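Local atomic coordinates of 1-pyrroline-5-carboxylate dehydrogenase (Thermus thermophilus, PDB entry 1UZB), a protein that probably catalyses the NAD-dependent oxidation of glutamate semialdehyde, the open-chain form of 1-pyrroline-5-carboxylate, to glutamate in proline breakdown. Residues Y152-V157 and D166-Y171; R327-Q332 and I426-F431; L360-S365 and G396-P401. All blocks are in the same frame, centred on the assembly; numbering follows the deposited sequence. Where two conformers were deposited one is given.

Contact 1. Residues Y152-V157 and D166-Y171; sequences YRYPAV and DNESFY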
ATOM      1  N   TYR A 152      10.173  -3.402 -13.328  1.00  7.01           N
ATOM      2  CA  TYR A 152      10.962  -2.320 -13.914  1.00  7.14           C
ATOM      3  C   TYR A 152      10.280  -1.680 -15.118  1.00  7.97           C
ATOM      4  O   TYR A 152      10.876  -0.841 -15.795  1.00  7.41           O
ATOM      5  CB  TYR A 152      12.332  -2.841 -14.367  1.00  5.92           C
ATOM      6  CG  TYR A 152      13.228  -3.319 -13.250  1.00  6.73           C
ATOM      7  CD1 TYR A 152      13.184  -4.637 -12.806  1.00  6.62           C
ATOM      8  CD2 TYR A 152      14.115  -2.444 -12.627  1.00  7.08           C
ATOM      9  CE1 TYR A 152      14.003  -5.075 -11.762  1.00  5.74           C
ATOM     10  CE2 TYR A 152      14.939  -2.868 -11.589  1.00  7.22           C
ATOM     11  CZ  TYR A 152      14.877  -4.181 -11.161  1.00  6.86           C
ATOM     12  OH  TYR A 152      15.693  -4.601 -10.136  1.00  8.94           O
ATOM     13  N   ARG A 153       9.034  -2.057 -15.383  1.00  7.87           N
ATOM     14  CA  ARG A 153       8.331  -1.540 -16.555  1.00  9.28           C
ATOM     15  C   ARG A 153       8.087  -0.033 -16.591  1.00  9.68           C
ATOM     16  O   ARG A 153       7.944   0.622 -15.562  1.00  9.23           O
ATOM     17  CB  ARG A 153       7.010  -2.297 -16.750  1.00 11.66           C
ATOM     18  CG  ARG A 153       5.880  -1.899 -15.818  1.00 13.91           C
ATOM     19  CD  ARG A 153       4.714  -2.870 -15.971  1.00 17.86           C
ATOM     20  NE  ARG A 153       3.481  -2.390 -15.353  1.00 23.10           N
ATOM     21  CZ  ARG A 153       2.685  -1.466 -15.883  1.00 24.72           C
ATOM     22  NH1 ARG A 153       2.990  -0.916 -17.051  1.00 26.85           N
ATOM     23  NH2 ARG A 153       1.580  -1.095 -15.251  1.00 26.40           N
ATOM     24  N   TYR A 154       8.040   0.494 -17.811  1.00  9.60           N
ATOM     25  CA  TYR A 154       7.839   1.917 -18.077  1.00  9.13           C
ATOM     26  C   TYR A 154       6.591   2.534 -17.449  1.00 10.09           C
ATOM     27  O   TYR A 154       5.487   2.031 -17.649  1.00 11.46           O
ATOM     28  CB  TYR A 154       7.788   2.131 -19.595  1.00  9.23           C
ATOM     29  CG  TYR A 154       7.458   3.542 -20.025  1.00  8.56           C
ATOM     30  CD1 TYR A 154       6.156   3.903 -20.375  1.00  8.26           C
ATOM     31  CD2 TYR A 154       8.451   4.519 -20.084  1.00  9.42           C
ATOM     32  CE1 TYR A 154       5.854   5.204 -20.777  1.00  9.16           C
ATOM     33  CE2 TYR A 154       8.162   5.819 -20.481  1.00  9.25           C
ATOM     34  CZ  TYR A 154       6.864   6.156 -20.827  1.00  8.74           C
ATOM     35  OH  TYR A 154       6.578   7.441 -21.233  1.00 10.71           O
ATOM     36  N   PRO A 155       6.749   3.595 -16.633  1.00 10.68           N
ATOM     37  CA  PRO A 155       7.945   4.325 -16.180  1.00 11.47           C
ATOM     38  C   PRO A 155       8.077   3.932 -14.705  1.00 11.18           C
ATOM     39  O   PRO A 155       7.260   4.333 -13.876  1.00 13.39           O
ATOM     40  CB  PRO A 155       7.540   5.790 -16.349  1.00 11.72           C
ATOM     41  CG  PRO A 155       6.205   5.765 -17.087  0.50 12.56           C
ATOM     42  CD  PRO A 155       5.588   4.503 -16.606  1.00 11.33           C
ATOM     43  N   ALA A 156       9.106   3.164 -14.374  1.00 10.64           N
ATOM     44  CA  ALA A 156       9.258   2.657 -13.011  1.00 10.62           C
ATOM     45  C   ALA A 156       9.950   3.481 -11.931  1.00 10.15           C
ATOM     46  O   ALA A 156       9.902   3.106 -10.763  1.00 11.81           O
ATOM     47  CB  ALA A 156       9.914   1.282 -13.075  1.00 10.19           C
ATOM     48  N   VAL A 157      10.570   4.598 -12.284  1.00  8.91           N
ATOM     49  CA  VAL A 157      11.294   5.367 -11.276  1.00  8.92           C
ATOM     50  C   VAL A 157      10.505   6.381 -10.451  1.00  9.12           C
ATOM     51  O   VAL A 157       9.744   7.192 -10.980  1.00 10.02           O
ATOM     52  CB  VAL A 157      12.496   6.081 -11.916  1.00  8.52           C
ATOM     53  CG1 VAL A 157      13.331   6.754 -10.836  1.00  7.82           C
ATOM     54  CG2 VAL A 157      13.333   5.079 -12.704  1.00  7.82           C
ATOM     55  N   ASP A 166       6.461  17.824 -16.299  1.00  7.22           N
ATOM     56  CA  ASP A 166       6.267  16.390 -16.182  1.00  6.46           C
ATOM     57  C   ASP A 166       7.704  15.872 -16.127  1.00  6.17           C
ATOM     58  O   ASP A 166       8.525  16.207 -16.984  1.00  6.90           O
ATOM     59  CB  ASP A 166       5.555  15.809 -17.406  1.00  7.98           C
ATOM     60  CG  ASP A 166       5.334  14.311 -17.288  1.00  9.57           C
ATOM     61  OD1 ASP A 166       5.998  13.537 -18.013  1.00  9.94           O
ATOM     62  OD2 ASP A 166       4.492  13.906 -16.461  1.00 13.00           O
ATOM     63  N   ASN A 167       8.017  15.100 -15.095  1.00  5.71           N
ATOM     64  CA  ASN A 167       9.346  14.524 -14.947  1.00  5.79           C
ATOM     65  C   ASN A 167       9.175  13.029 -14.875  1.00  7.20           C
ATOM     66  O   ASN A 167       8.612  12.494 -13.921  1.00  7.97           O
ATOM     67  CB  ASN A 167      10.028  15.083 -13.701  1.00  5.56           C
ATOM     68  CG  ASN A 167      10.585  16.468 -13.940  1.00  6.00           C
ATOM     69  OD1 ASN A 167      11.607  16.624 -14.605  1.00  5.29           O
ATOM     70  ND2 ASN A 167       9.905  17.486 -13.425  1.00  6.94           N
ATOM     71  N   GLU A 168       9.664  12.363 -15.908  1.00  6.07           N
ATOM     72  CA  GLU A 168       9.524  10.926 -16.039  1.00  5.93           C
ATOM     73  C   GLU A 168      10.857  10.220 -16.199  1.00  5.24           C
ATOM     74  O   GLU A 168      11.596  10.491 -17.144  1.00  7.53           O
ATOM     75  CB  GLU A 168       8.647  10.651 -17.258  1.00  7.16           C
ATOM     76  CG  GLU A 168       8.245   9.216 -17.480  1.00  7.52           C
ATOM     77  CD  GLU A 168       7.438   9.072 -18.749  1.00  8.13           C
ATOM     78  OE1 GLU A 168       8.047   9.037 -19.838  1.00  8.35           O
ATOM     79  OE2 GLU A 168       6.194   9.023 -18.657  1.00  9.62           O
ATOM     80  N   SER A 169      11.168   9.329 -15.266  1.00  4.94           N
ATOM     81  CA  SER A 169      12.396   8.550 -15.331  1.00  5.51           C
ATOM     82  C   SER A 169      12.017   7.092 -15.559  1.00  4.24           C
ATOM     83  O   SER A 169      11.049   6.581 -14.977  1.00  5.83           O
ATOM     84  CB  SER A 169      13.212   8.709 -14.048  1.00  4.33           C
ATOM     85  OG  SER A 169      13.890   9.956 -14.057  1.00  5.36           O
ATOM     86  N   PHE A 170      12.772   6.424 -16.423  1.00  4.52           N
ATOM     87  CA  PHE A 170      12.488   5.039 -16.754  1.00  4.97           C
ATOM     88  C   PHE A 170      13.741   4.284 -17.160  1.00  4.91           C
ATOM     89  O   PHE A 170      14.762   4.881 -17.507  1.00  5.26           O
ATOM     90  CB  PHE A 170      11.442   4.967 -17.880  1.00  5.54           C
ATOM     91  CG  PHE A 170      11.794   5.777 -19.101  1.00  5.14           C
ATOM     92  CD1 PHE A 170      11.432   7.121 -19.201  1.00  4.98           C
ATOM     93  CD2 PHE A 170      12.470   5.191 -20.162  1.00  5.30           C
ATOM     94  CE1 PHE A 170      11.740   7.863 -20.345  1.00  7.36           C
ATOM     95  CE2 PHE A 170      12.781   5.924 -21.305  1.00  6.82           C
ATOM     96  CZ  PHE A 170      12.413   7.261 -21.397  1.00  6.64           C
ATOM     97  N   TYR A 171      13.652   2.962 -17.113  1.00  4.78           N
ATOM     98  CA  TYR A 171      14.770   2.109 -17.469  1.00  5.56           C
ATOM     99  C   TYR A 171      14.730   1.633 -18.906  1.00  5.53           C
ATOM    100  O   TYR A 171      13.661   1.476 -19.507  1.00  6.73           O
ATOM    101  CB  TYR A 171      14.821   0.885 -16.553  1.00  5.70           C
ATOM    102  CG  TYR A 171      14.981   1.231 -15.099  1.00  6.13           C
ATOM    103  CD1 TYR A 171      13.930   1.058 -14.201  1.00  5.73           C
ATOM    104  CD2 TYR A 171      16.182   1.753 -14.622  1.00  6.59           C
ATOM    105  CE1 TYR A 171      14.070   1.400 -12.860  1.00  6.68           C
ATOM    106  CE2 TYR A 171      16.334   2.097 -13.284  1.00  7.29           C
ATOM    107  CZ  TYR A 171      15.274   1.917 -12.410  1.00  7.53           C
ATOM    108  OH  TYR A 171      15.417   2.254 -11.085  1.00  9.61           O
TER
HETATM  109  O   HOH W   1      10.958   1.946 -16.416  1.00  7.80           O
HETATM  110  O   HOH W   2       9.233   8.088 -13.464  1.00 10.94           O

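Contact 2. Residues R327-Q332 and I426-F431; sequences RLILTQ and IRVKDF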
ATOM      1  N   ARG A 327      35.960 -26.370   3.526  1.00  4.62           N
ATOM      2  CA  ARG A 327      36.606 -26.178   4.816  1.00  4.12           C
ATOM      3  C   ARG A 327      35.610 -26.510   5.919  1.00  4.57           C
ATOM      4  O   ARG A 327      34.440 -26.123   5.845  1.00  5.09           O
ATOM      5  CB  ARG A 327      37.087 -24.732   4.995  1.00  5.65           C
ATOM      6  CG  ARG A 327      38.159 -24.283   4.012  1.00  5.97           C
ATOM      7  CD  ARG A 327      38.660 -22.887   4.367  1.00  5.95           C
ATOM      8  NE  ARG A 327      37.593 -21.894   4.271  1.00  5.44           N
ATOM      9  CZ  ARG A 327      37.564 -20.754   4.953  1.00  5.42           C
ATOM     10  NH1 ARG A 327      36.545 -19.918   4.792  1.00  5.53           N
ATOM     11  NH2 ARG A 327      38.538 -20.452   5.805  1.00  6.61           N
ATOM     12  N   LEU A 328      36.070 -27.251   6.922  1.00  4.80           N
ATOM     13  CA  LEU A 328      35.246 -27.605   8.074  1.00  4.93           C
ATOM     14  C   LEU A 328      36.025 -27.076   9.271  1.00  5.07           C
ATOM     15  O   LEU A 328      37.100 -27.579   9.590  1.00  5.76           O
ATOM     16  CB  LEU A 328      35.064 -29.122   8.183  1.00  5.79           C
ATOM     17  CG  LEU A 328      34.280 -29.580   9.416  1.00  4.54           C
ATOM     18  CD1 LEU A 328      32.886 -28.959   9.417  1.00  6.20           C
ATOM     19  CD2 LEU A 328      34.187 -31.092   9.423  1.00  5.56           C
ATOM     20  N   ILE A 329      35.495 -26.031   9.902  1.00  4.64           N
ATOM     21  CA  ILE A 329      36.145 -25.397  11.046  1.00  5.46           C
ATOM     22  C   ILE A 329      35.456 -25.860  12.317  1.00  6.32           C
ATOM     23  O   ILE A 329      34.293 -25.542  12.560  1.00  5.49           O
ATOM     24  CB  ILE A 329      36.064 -23.860  10.922  1.00  4.31           C
ATOM     25  CG1 ILE A 329      36.712 -23.415   9.608  1.00  5.71           C
ATOM     26  CG2 ILE A 329      36.764 -23.197  12.098  1.00  6.51           C
ATOM     27  CD1 ILE A 329      36.460 -21.962   9.262  1.00  6.44           C
ATOM     28  N   LEU A 330      36.183 -26.617  13.131  1.00  5.51           N
ATOM     29  CA  LEU A 330      35.630 -27.161  14.361  1.00  6.35           C
ATOM     30  C   LEU A 330      36.272 -26.589  15.614  1.00  7.13           C
ATOM     31  O   LEU A 330      37.497 -26.566  15.728  1.00  7.02           O
ATOM     32  CB  LEU A 330      35.806 -28.683  14.372  1.00  6.53           C
ATOM     33  CG  LEU A 330      35.271 -29.424  13.141  1.00  5.41           C
ATOM     34  CD1 LEU A 330      35.643 -30.902  13.193  1.00  5.42           C
ATOM     35  CD2 LEU A 330      33.762 -29.253  13.074  1.00  6.12           C
ATOM     36  N   THR A 331      35.448 -26.128  16.552  1.00  7.52           N
ATOM     37  CA  THR A 331      35.970 -25.606  17.806  1.00  8.51           C
ATOM     38  C   THR A 331      36.478 -26.829  18.564  1.00  8.43           C
ATOM     39  O   THR A 331      36.093 -27.958  18.262  1.00  8.34           O
ATOM     40  CB  THR A 331      34.879 -24.878  18.624  1.00  7.62           C
ATOM     41  OG1 THR A 331      33.838 -25.799  18.972  1.00  9.09           O
ATOM     42  CG2 THR A 331      34.290 -23.733  17.815  1.00  8.20           C
ATOM     43  N   GLN A 332      37.345 -26.613  19.546  1.00  8.91           N
ATOM     44  CA  GLN A 332      37.927 -27.726  20.288  1.00  9.99           C
ATOM     45  C   GLN A 332      36.924 -28.767  20.778  1.00 10.16           C
ATOM     46  O   GLN A 332      37.136 -29.966  20.603  1.00 10.05           O
ATOM     47  CB  GLN A 332      38.751 -27.194  21.464  1.00 11.00           C
ATOM     48  CG  GLN A 332      39.578 -28.261  22.182  1.00 12.13           C
ATOM     49  CD  GLN A 332      40.508 -29.012  21.243  1.00 12.64           C
ATOM     50  OE1 GLN A 332      41.214 -28.408  20.436  1.00 13.73           O
ATOM     51  NE2 GLN A 332      40.516 -30.336  21.351  1.00 16.01           N
ATOM     52  N   ILE A 426      39.884 -27.883   9.897  1.00  6.65           N
ATOM     53  CA  ILE A 426      40.705 -26.978  10.689  1.00  7.03           C
ATOM     54  C   ILE A 426      40.196 -26.954  12.126  1.00  7.14           C
ATOM     55  O   ILE A 426      39.009 -26.752  12.367  1.00  7.01           O
ATOM     56  CB  ILE A 426      40.640 -25.556  10.084  1.00  7.61           C
ATOM     57  CG1 ILE A 426      41.022 -25.612   8.601  1.00  9.16           C
ATOM     58  CG2 ILE A 426      41.556 -24.613  10.847  1.00  8.17           C
ATOM     59  CD1 ILE A 426      40.687 -24.352   7.817  1.00  8.21           C
ATOM     60  N   ARG A 427      41.099 -27.169  13.076  1.00  7.51           N
ATOM     61  CA  ARG A 427      40.747 -27.181  14.490  1.00  8.24           C
ATOM     62  C   ARG A 427      41.095 -25.842  15.132  1.00  9.11           C
ATOM     63  O   ARG A 427      42.235 -25.386  15.045  1.00 10.13           O
ATOM     64  CB  ARG A 427      41.501 -28.317  15.190  1.00  9.53           C
ATOM     65  CG  ARG A 427      41.239 -28.439  16.683  1.00 11.18           C
ATOM     66  CD  ARG A 427      41.747 -29.772  17.215  1.00 12.83           C
ATOM     67  NE  ARG A 427      43.197 -29.902  17.094  1.00 13.02           N
ATOM     68  CZ  ARG A 427      44.073 -29.391  17.953  1.00 14.95           C
ATOM     69  NH1 ARG A 427      45.373 -29.560  17.757  1.00 16.69           N
ATOM     70  NH2 ARG A 427      43.651 -28.722  19.019  1.00 16.51           N
ATOM     71  N   VAL A 428      40.109 -25.214  15.766  1.00  7.80           N
ATOM     72  CA  VAL A 428      40.308 -23.921  16.415  1.00  9.17           C
ATOM     73  C   VAL A 428      39.874 -23.993  17.876  1.00  8.33           C
ATOM     74  O   VAL A 428      39.150 -24.906  18.269  1.00  8.98           O
ATOM     75  CB  VAL A 428      39.525 -22.800  15.682  1.00  7.13           C
ATOM     76  CG1 VAL A 428      39.968 -22.727  14.228  1.00  9.43           C
ATOM     77  CG2 VAL A 428      38.027 -23.060  15.757  1.00  7.53           C
ATOM     78  N   LYS A 429      40.313 -23.026  18.679  1.00 10.51           N
ATOM     79  CA  LYS A 429      39.999 -23.023  20.105  1.00 11.32           C
ATOM     80  C   LYS A 429      38.563 -22.674  20.469  1.00 11.62           C
ATOM     81  O   LYS A 429      37.947 -23.353  21.293  1.00 14.73           O
ATOM     82  CB  LYS A 429      40.944 -22.080  20.857  1.00 14.66           C
ATOM     83  CG  LYS A 429      40.673 -22.028  22.356  1.00 18.80           C
ATOM     84  CD  LYS A 429      41.641 -21.117  23.100  1.00 20.73           C
ATOM     85  CE  LYS A 429      41.441 -19.648  22.750  1.00 22.89           C
ATOM     86  NZ  LYS A 429      41.826 -19.330  21.348  1.00 25.27           N
ATOM     87  N   ASP A 430      38.034 -21.614  19.870  1.00 11.34           N
ATOM     88  CA  ASP A 430      36.675 -21.187  20.170  1.00 10.82           C
ATOM     89  C   ASP A 430      35.972 -20.595  18.961  1.00 10.92           C
ATOM     90  O   ASP A 430      36.522 -20.572  17.860  1.00  9.60           O
ATOM     91  CB  ASP A 430      36.681 -20.164  21.312  1.00 12.98           C
ATOM     92  CG  ASP A 430      37.673 -19.040  21.088  1.00 13.35           C
ATOM     93  OD1 ASP A 430      37.871 -18.632  19.925  1.00 13.38           O
ATOM     94  OD2 ASP A 430      38.251 -18.552  22.084  1.00 17.78           O
ATOM     95  N   PHE A 431      34.756 -20.104  19.179  1.00  9.75           N
ATOM     96  CA  PHE A 431      33.961 -19.532  18.105  1.00  8.82           C
ATOM     97  C   PHE A 431      34.581 -18.279  17.493  1.00  9.40           C
ATOM     98  O   PHE A 431      34.517 -18.083  16.282  1.00  8.32           O
ATOM     99  CB  PHE A 431      32.549 -19.219  18.600  1.00  9.36           C
ATOM    100  CG  PHE A 431      31.550 -19.064  17.493  1.00  8.07           C
ATOM    101  CD1 PHE A 431      31.099 -20.178  16.793  1.00  9.00           C
ATOM    102  CD2 PHE A 431      31.082 -17.807  17.131  1.00  8.48           C
ATOM    103  CE1 PHE A 431      30.196 -20.039  15.743  1.00  9.09           C
ATOM    104  CE2 PHE A 431      30.178 -17.657  16.084  1.00  9.51           C
ATOM    105  CZ  PHE A 431      29.735 -18.776  15.389  1.00  9.61           C
TER

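Contact 3. Residues L360-S365 and G396-P401; sequences LGPVVS and GYFIAP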
ATOM      1  N   LEU A 360      28.274 -40.160  -5.510  1.00  6.92           N
ATOM      2  CA  LEU A 360      29.213 -39.348  -6.276  1.00  6.70           C
ATOM      3  C   LEU A 360      29.473 -39.949  -7.644  1.00  5.99           C
ATOM      4  O   LEU A 360      29.704 -41.151  -7.771  1.00  6.81           O
ATOM      5  CB  LEU A 360      30.569 -39.225  -5.578  1.00  8.09           C
ATOM      6  CG  LEU A 360      30.766 -38.191  -4.472  1.00  6.95           C
ATOM      7  CD1 LEU A 360      30.189 -38.724  -3.176  1.00 10.20           C
ATOM      8  CD2 LEU A 360      32.250 -37.907  -4.303  1.00  9.71           C
ATOM      9  N   GLY A 361      29.411 -39.106  -8.664  1.00  6.24           N
ATOM     10  CA  GLY A 361      29.721 -39.550 -10.003  1.00  7.12           C
ATOM     11  C   GLY A 361      31.191 -39.201 -10.177  1.00  6.58           C
ATOM     12  O   GLY A 361      31.914 -39.070  -9.190  1.00  7.01           O
ATOM     13  N   PRO A 362      31.667 -39.036 -11.416  1.00  6.24           N
ATOM     14  CA  PRO A 362      33.062 -38.698 -11.711  1.00  6.19           C
ATOM     15  C   PRO A 362      33.248 -37.187 -11.732  1.00  6.36           C
ATOM     16  O   PRO A 362      32.269 -36.440 -11.769  1.00  5.91           O
ATOM     17  CB  PRO A 362      33.243 -39.271 -13.103  1.00  5.65           C
ATOM     18  CG  PRO A 362      31.929 -38.905 -13.737  1.00  6.11           C
ATOM     19  CD  PRO A 362      30.910 -39.262 -12.660  1.00  7.49           C
ATOM     20  N   VAL A 363      34.495 -36.725 -11.693  1.00  6.11           N
ATOM     21  CA  VAL A 363      34.715 -35.293 -11.821  1.00  6.73           C
ATOM     22  C   VAL A 363      34.517 -35.073 -13.325  1.00  6.59           C
ATOM     23  O   VAL A 363      34.538 -36.029 -14.107  1.00  6.62           O
ATOM     24  CB  VAL A 363      36.109 -34.844 -11.314  1.00  6.91           C
ATOM     25  CG1 VAL A 363      36.161 -34.990  -9.799  1.00  7.17           C
ATOM     26  CG2 VAL A 363      37.210 -35.650 -11.963  1.00  7.50           C
ATOM     27  N   VAL A 364      34.328 -33.826 -13.734  1.00  8.42           N
ATOM     28  CA  VAL A 364      33.992 -33.531 -15.122  1.00  7.34           C
ATOM     29  C   VAL A 364      34.937 -33.836 -16.281  1.00  7.91           C
ATOM     30  O   VAL A 364      34.473 -34.098 -17.391  1.00  7.46           O
ATOM     31  CB  VAL A 364      33.523 -32.056 -15.248  1.00  8.26           C
ATOM     32  CG1 VAL A 364      34.716 -31.128 -15.391  1.00  7.93           C
ATOM     33  CG2 VAL A 364      32.559 -31.915 -16.415  1.00  8.94           C
ATOM     34  N   SER A 365      36.243 -33.819 -16.053  1.00  6.94           N
ATOM     35  CA  SER A 365      37.170 -34.063 -17.157  1.00  7.92           C
ATOM     36  C   SER A 365      38.511 -34.579 -16.683  1.00  7.95           C
ATOM     37  O   SER A 365      38.798 -34.588 -15.489  1.00  7.88           O
ATOM     38  CB  SER A 365      37.402 -32.767 -17.930  1.00  8.22           C
ATOM     39  OG  SER A 365      38.069 -31.823 -17.103  1.00  8.97           O
ATOM     40  N   GLY A 396      36.278 -43.944 -16.045  1.00 16.00           N
ATOM     41  CA  GLY A 396      35.725 -42.675 -15.603  1.00 13.50           C
ATOM     42  C   GLY A 396      36.663 -41.917 -14.680  1.00 12.00           C
ATOM     43  O   GLY A 396      37.579 -42.496 -14.100  1.00 11.84           O
ATOM     44  N   TYR A 397      36.429 -40.616 -14.533  1.00  9.39           N
ATOM     45  CA  TYR A 397      37.273 -39.776 -13.686  1.00  8.42           C
ATOM     46  C   TYR A 397      36.782 -39.819 -12.245  1.00  7.91           C
ATOM     47  O   TYR A 397      36.380 -38.802 -11.677  1.00  8.21           O
ATOM     48  CB  TYR A 397      37.258 -38.340 -14.216  1.00  8.19           C
ATOM     49  CG  TYR A 397      37.533 -38.256 -15.702  1.00  7.65           C
ATOM     50  CD1 TYR A 397      36.628 -37.638 -16.564  1.00  8.76           C
ATOM     51  CD2 TYR A 397      38.693 -38.808 -16.248  1.00  8.24           C
ATOM     52  CE1 TYR A 397      36.867 -37.572 -17.936  1.00  8.58           C
ATOM     53  CE2 TYR A 397      38.942 -38.745 -17.621  1.00  8.98           C
ATOM     54  CZ  TYR A 397      38.026 -38.126 -18.457  1.00  9.55           C
ATOM     55  OH  TYR A 397      38.265 -38.054 -19.813  1.00 11.22           O
ATOM     56  N   PHE A 398      36.847 -41.003 -11.648  1.00  8.41           N
ATOM     57  CA  PHE A 398      36.376 -41.208 -10.288  1.00  8.72           C
ATOM     58  C   PHE A 398      37.420 -40.950  -9.208  1.00  9.51           C
ATOM     59  O   PHE A 398      38.489 -41.562  -9.197  1.00 11.43           O
ATOM     60  CB  PHE A 398      35.840 -42.634 -10.146  1.00  9.98           C
ATOM     61  CG  PHE A 398      34.777 -42.983 -11.150  1.00 10.46           C
ATOM     62  CD1 PHE A 398      33.572 -42.289 -11.179  1.00 11.90           C
ATOM     63  CD2 PHE A 398      34.981 -44.008 -12.071  1.00 13.32           C
ATOM     64  CE1 PHE A 398      32.584 -42.607 -12.111  1.00 11.42           C
ATOM     65  CE2 PHE A 398      34.000 -44.334 -13.006  1.00 13.65           C
ATOM     66  CZ  PHE A 398      32.801 -43.632 -13.025  1.00 13.11           C
ATOM     67  N   ILE A 399      37.091 -40.037  -8.299  1.00  8.91           N
ATOM     68  CA  ILE A 399      37.961 -39.692  -7.183  1.00  9.33           C
ATOM     69  C   ILE A 399      37.186 -39.950  -5.895  1.00  9.19           C
ATOM     70  O   ILE A 399      36.018 -39.578  -5.774  1.00  9.77           O
ATOM     71  CB  ILE A 399      38.386 -38.208  -7.235  1.00  9.21           C
ATOM     72  CG1 ILE A 399      39.147 -37.936  -8.533  1.00  8.87           C
ATOM     73  CG2 ILE A 399      39.261 -37.874  -6.036  1.00  9.30           C
ATOM     74  CD1 ILE A 399      39.574 -36.496  -8.714  1.00  9.82           C
ATOM     75  N   ALA A 400      37.835 -40.599  -4.937  1.00  9.59           N
ATOM     76  CA  ALA A 400      37.195 -40.920  -3.670  1.00  8.69           C
ATOM     77  C   ALA A 400      37.046 -39.713  -2.751  1.00  9.25           C
ATOM     78  O   ALA A 400      37.882 -38.810  -2.759  1.00  9.09           O
ATOM     79  CB  ALA A 400      37.994 -42.007  -2.956  1.00 11.77           C
ATOM     80  N   PRO A 401      35.959 -39.673  -1.957  1.00  9.48           N
ATOM     81  CA  PRO A 401      35.732 -38.566  -1.025  1.00  8.03           C
ATOM     82  C   PRO A 401      36.999 -38.475  -0.183  1.00  8.17           C
ATOM     83  O   PRO A 401      37.452 -39.469   0.390  1.00  8.59           O
ATOM     84  CB  PRO A 401      34.525 -39.039  -0.223  1.00  8.98           C
ATOM     85  CG  PRO A 401      33.742 -39.789  -1.247  1.00  8.36           C
ATOM     86  CD  PRO A 401      34.811 -40.598  -1.962  1.00 10.36           C
TER
HETATM   87  O   HOH W   3      34.509 -38.709  -8.096  1.00  8.33           O

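Contact 1. Residues Y152-V157 and D166-Y171
The loop that follows helix 128-149 folds back on the start of strand 165-180 in a partly buried, largely aromatic contact, with Tyr154 against Glu168 and Phe170 and with Tyr152 and Val157 against Tyr171. The peptide before Pro155 is cis, which bends the loop at this point. Because CG of Tyr154 stands opposite its own backbone N (chi1 175°), the ring reaches the strand and sets its edge on the face of Phe170 in a T-shaped pair, centroids 5.2 Å apart. Beyond it, the phenol Tyr154 OH donates to Glu168 OE1 over 2.6 Å, arriving on the syn side but well out of the carboxylate plane. Tyr152 presents its edge to Tyr171 in an offset edge-to-face pair, while Val157 CG2 makes a CH-pi contact with the face of the Tyr171 ring, 4.1 Å from its centroid. The backbones meet through a weak bond, Val157 N to Ser169 O (3.4 Å), and through two waters; one joins Tyr152 O, Ala156 N and Tyr171 N, and the other links Val157 O to Ser169 N. Glu168 also makes salt bridges to Arg100 of the second subunit and Arg461 of the third, and Tyr171 OH bonds to Asp501 of the third. With strand 507-515 paired to strand 165-180, this is the protruding arm through which aldehyde dehydrogenases typically oligomerise.

Contact 2. Residues R327-Q332 and I426-F431
Ile329 and Ile426, Leu330 and Arg427, and Thr331 and Val428 are the paired residues of two adjacent parallel strands, whose local axes lie 26° apart, in the mostly parallel, helix-flanked sheet of this aldehyde dehydrogenase fold. Backbone hydrogen bonds come first: Ile426 N gives to Leu328 O (2.8 Å), Leu330 N to Ile426 O and Val428 N to Leu330 O, so that Leu330 is held through both its N-H and its carbonyl, as parallel pairing requires. CA-H...O contacts, such as Thr331 CA to Val428 O at 3.3 Å, fill in between them. Apolar packing follows on the face that carries Ile329, Thr331, Ile426 and Val428. Beta-branched residues suit an extended backbone, and here Ile329 CG2 lies 3.9 Å from Val428 CG2, while Thr331 CG2 reaches the backbone of Asp430 where segment 426-431 turns toward its helix. The polar exchange is at the exposed end. Gln332 bends at chi2 (56°) and offers OE1 to Arg427 NH2 at 2.8 Å; the oxygen lies at the edge of the guanidinium, near its plane, and the amide plane is turned steeply against it. Arg427 NE keeps a salt bridge with Glu406. Asp430 caps helix 431-439 through Glu433 N, and that helix lies against Ile329 and Val428. Helix 332-346 packs on Leu330 and Arg427 from the other face, and strand 293-297 pairs with the far edge of strand 325-331.

Contact 3. Residues L360-S365 and G396-P401
An inverse gamma turn centred on Tyr397 presses against the irregular segment Pro362-Ser365, joining two loops in a mostly buried contact. The turn is closed by a weak bond from Phe398 N to Gly396 O, and it points the Tyr397 carbonyl at the other loop, where Val363 N donates to Tyr397 O over 2.8 Å in a nearly straight bond (163° at the hydrogen). A water adds a second link, giving a hydrogen to Gly361 O (2.8 Å) and accepting one from Ile399 N. Proline and glycine suit these bends: Pro362, with no N-H to satisfy, lays its CB 3.5 Å from Phe398 CE1, and Gly396 backs the Phe398 ring where a side chain would collide with it. Val363 spreads its two methyls, CG2 to Tyr397 CB at 3.5 Å and CG1 to Ile399 CD1 at 3.9 Å. In this aldehyde dehydrogenase fold one loop runs into helix 366-379 and the other into strand 402-405, so the contact joins the lead-ins to the two. Tyr397 holds CG opposite its carbonyl carbon (chi1 -50°), which brings one ring face over the backbone of Ser365, with CD1 3.6 Å from Ser365 C, just where Ser365 OG caps the helix by accepting from Gln368 N. With an alanine here the ring is gone, and a gap would probably open over Ser365 and beside Ala366, leaving the helix start less well supported. Gln318 bonds to both Gly361 N and Pro362 O.

In the fold
Contacts 2 and 3 are buried and tied to the same seven-stranded sheet: contact 2 pairs two of its strands, and segment 396-401 of contact 3 leads into strand 402-405, which runs beside strand 422-428. Contact 3 is also nested within the chain loop that contact 2 closes, their nearest atoms about 12 Å apart. Contact 1 is only partly buried and lies on the projecting arm, about 30 Å from contact 2 and 33 Å from contact 3 between nearest atoms. Regular backbone pairing carries contact 2, one direct bond, one water and apolar side chains carry contact 3, and aromatic pairs dominate contact 1. Other subunits touch contact 1, whereas no other chain touches contacts 2 and 3.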